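Local coordinates for protein histidine acid phosphatase (Hafnia alvei, PDB 4ARU) that belongs to branch 2 of the histidine phosphatase superfamily, whose members are built round a mixed beta-sheet flanked by helices, at residues F338-D343 / C393-F398. Numbering follows the deposited sequence. Where two conformers were deposited one is given.
Sequences FERWVD and CPLSTF
Phe338 and Arg340 reach from strand 335-342 to Phe398 and Leu395 in the first turn of helix 395-405, a small worked example of how a helix packs on the mixed sheet of a histidine phosphatase fold. Strand 348-356 lies next to 335-342 in that sheet and also pairs with 393-394, and its Val350 is touched by both Leu395 and Phe398.

The apolar half of the contact is a meeting of two phenylalanines. Phe398 CZ, the far end of its ring, meets CD2 and CE2 of Phe338, with CE2 the nearer at 4.0 Å, and the two side chains cross at about a right angle. Phe398 leaves the helix with CG anti to the backbone N (chi1 -178°), which carries CZ out to the ring of Phe338. Both side chains also touch Leu282 of helix 264-282, and Phe338 touches Ile278 there as well.

The other half sets a methyl against a charged group. The extended chain of Arg340 carries its guanidinium across to Leu395, but its polar partners belong to other parts of the fold: NE forms a salt bridge with Glu11 of strand 9-18, and NH1 is hydrogen-bonded to the carbonyl oxygen of Leu282, the last residue of helix 264-282. These two bonds would restrain the guanidinium's rotation. What Leu395 contributes is van der Waals contact alone, through one branch, CD2, which lies 3.4 Å from Arg340 NH1.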
loop_
_atom_site.group_PDB
_atom_site.type_symbol
_atom_site.label_atom_id
_atom_site.label_comp_id
_atom_site.label_asym_id
_atom_site.label_seq_id
_atom_site.Cartn_x
_atom_site.Cartn_y
_atom_site.Cartn_z
ATOM N N PHE A 338 -12.288 -3.594 1.823
ATOM C CA PHE A 338 -13.013 -4.866 1.849
ATOM C C PHE A 338 -14.376 -4.647 2.477
ATOM O O PHE A 338 -14.462 -4.156 3.608
ATOM C CB PHE A 338 -12.285 -5.931 2.659
ATOM C CG PHE A 338 -10.959 -6.330 2.125
ATOM C CD1 PHE A 338 -9.812 -5.598 2.384
ATOM C CD2 PHE A 338 -10.838 -7.579 1.495
ATOM C CE1 PHE A 338 -8.612 -6.005 1.888
ATOM C CE2 PHE A 338 -9.593 -8.016 1.043
ATOM C CZ PHE A 338 -8.487 -7.183 1.221
ATOM N N GLU A 339 -15.453 -4.989 1.769
ATOM C CA GLU A 339 -16.825 -4.723 2.196
ATOM C C GLU A 339 -17.526 -6.029 2.381
ATOM O O GLU A 339 -17.555 -6.860 1.468
ATOM C CB GLU A 339 -17.559 -3.895 1.159
ATOM C CG GLU A 339 -16.956 -2.517 1.013
ATOM C CD GLU A 339 -17.653 -1.592 0.032
ATOM O OE1 GLU A 339 -18.469 -2.037 -0.793
ATOM O OE2 GLU A 339 -17.334 -0.379 0.101
ATOM N N ARG A 340 -18.167 -6.175 3.525
ATOM C CA ARG A 340 -19.039 -7.312 3.812
ATOM C C ARG A 340 -20.453 -6.896 3.535
ATOM O O ARG A 340 -21.007 -6.060 4.237
ATOM C CB ARG A 340 -18.923 -7.800 5.278
ATOM C CG ARG A 340 -19.930 -8.856 5.666
ATOM C CD ARG A 340 -20.053 -9.014 7.178
ATOM N NE ARG A 340 -21.165 -9.819 7.570
ATOM C CZ ARG A 340 -21.180 -11.161 7.726
ATOM N NH1 ARG A 340 -20.087 -11.895 7.633
ATOM N NH2 ARG A 340 -22.302 -11.775 8.043
ATOM N N TRP A 341 -21.032 -7.490 2.484
ATOM C CA TRP A 341 -22.397 -7.225 2.049
ATOM C C TRP A 341 -23.231 -8.449 2.342
ATOM O O TRP A 341 -22.725 -9.575 2.270
ATOM C CB TRP A 341 -22.412 -6.999 0.539
ATOM C CG TRP A 341 -21.843 -5.724 0.125
ATOM C CD1 TRP A 341 -20.540 -5.427 -0.201
ATOM C CD2 TRP A 341 -22.579 -4.498 -0.032
ATOM N NE1 TRP A 341 -20.436 -4.102 -0.553
ATOM C CE2 TRP A 341 -21.663 -3.515 -0.446
ATOM C CE3 TRP A 341 -23.928 -4.148 0.136
ATOM C CZ2 TRP A 341 -22.051 -2.195 -0.665
ATOM C CZ3 TRP A 341 -24.306 -2.833 -0.087
ATOM C CH2 TRP A 341 -23.365 -1.884 -0.491
ATOM N N VAL A 342 -24.507 -8.268 2.641
ATOM C CA VAL A 342 -25.432 -9.436 2.701
ATOM C C VAL A 342 -26.589 -9.120 1.825
ATOM O O VAL A 342 -26.999 -7.982 1.719
ATOM C CB VAL A 342 -26.064 -9.868 4.064
ATOM C CG1 VAL A 342 -25.015 -10.394 5.015
ATOM C CG2 VAL A 342 -26.949 -8.777 4.675
ATOM N N ASP A 343 -27.066 -10.122 1.111
ATOM C CA ASP A 343 -28.286 -9.955 0.290
ATOM C C ASP A 343 -29.520 -10.119 1.137
ATOM O O ASP A 343 -29.437 -10.391 2.327
ATOM C CB ASP A 343 -28.250 -10.851 -0.960
ATOM C CG ASP A 343 -28.305 -12.327 -0.655
ATOM O OD1 ASP A 343 -28.734 -12.775 0.426
ATOM O OD2 ASP A 343 -27.941 -13.091 -1.612
ATOM N N CYS A 393 -17.837 -11.686 -3.979
ATOM C CA CYS A 393 -17.297 -13.001 -3.728
ATOM C C CYS A 393 -18.015 -13.597 -2.522
ATOM O O CYS A 393 -17.922 -13.018 -1.453
ATOM C CB CYS A 393 -15.796 -12.853 -3.409
ATOM S SG CYS A 393 -14.958 -14.414 -3.046
ATOM N N PRO A 394 -18.683 -14.750 -2.631
ATOM C CA PRO A 394 -19.287 -15.349 -1.423
ATOM C C PRO A 394 -18.281 -15.447 -0.269
ATOM O O PRO A 394 -17.142 -15.830 -0.480
ATOM C CB PRO A 394 -19.692 -16.756 -1.835
ATOM C CG PRO A 394 -19.712 -16.771 -3.300
ATOM C CD PRO A 394 -18.809 -15.677 -3.793
ATOM N N LEU A 395 -18.668 -15.006 0.922
ATOM C CA LEU A 395 -17.745 -15.025 2.051
ATOM C C LEU A 395 -17.224 -16.446 2.297
ATOM O O LEU A 395 -16.044 -16.621 2.614
ATOM C CB LEU A 395 -18.428 -14.508 3.325
ATOM C CG LEU A 395 -17.559 -14.594 4.591
ATOM C CD1 LEU A 395 -16.311 -13.755 4.448
ATOM C CD2 LEU A 395 -18.359 -14.161 5.793
ATOM N N SER A 396 -18.076 -17.452 2.132
ATOM C CA SER A 396 -17.673 -18.834 2.361
ATOM C C SER A 396 -16.535 -19.200 1.407
ATOM O O SER A 396 -15.588 -19.892 1.787
ATOM C CB SER A 396 -18.886 -19.735 2.201
ATOM O OG SER A 396 -19.608 -19.511 0.981
ATOM N N THR A 397 -16.565 -18.702 0.185
ATOM C CA THR A 397 -15.461 -18.931 -0.732
ATOM C C THR A 397 -14.235 -18.097 -0.359
ATOM O O THR A 397 -13.098 -18.591 -0.358
ATOM C CB THR A 397 -15.877 -18.650 -2.201
ATOM O OG1 THR A 397 -16.977 -19.470 -2.511
ATOM C CG2 THR A 397 -14.676 -18.883 -3.143
ATOM N N PHE A 398 -14.426 -16.817 -0.064
ATOM C CA PHE A 398 -13.336 -15.924 0.339
ATOM C C PHE A 398 -12.574 -16.559 1.499
ATOM O O PHE A 398 -11.319 -16.588 1.475
ATOM C CB PHE A 398 -13.911 -14.579 0.758
ATOM C CG PHE A 398 -12.865 -13.566 1.148
ATOM C CD1 PHE A 398 -12.226 -12.796 0.173
ATOM C CD2 PHE A 398 -12.540 -13.345 2.475
ATOM C CE1 PHE A 398 -11.268 -11.885 0.499
ATOM C CE2 PHE A 398 -11.561 -12.453 2.811
ATOM C CZ PHE A 398 -10.950 -11.695 1.839
#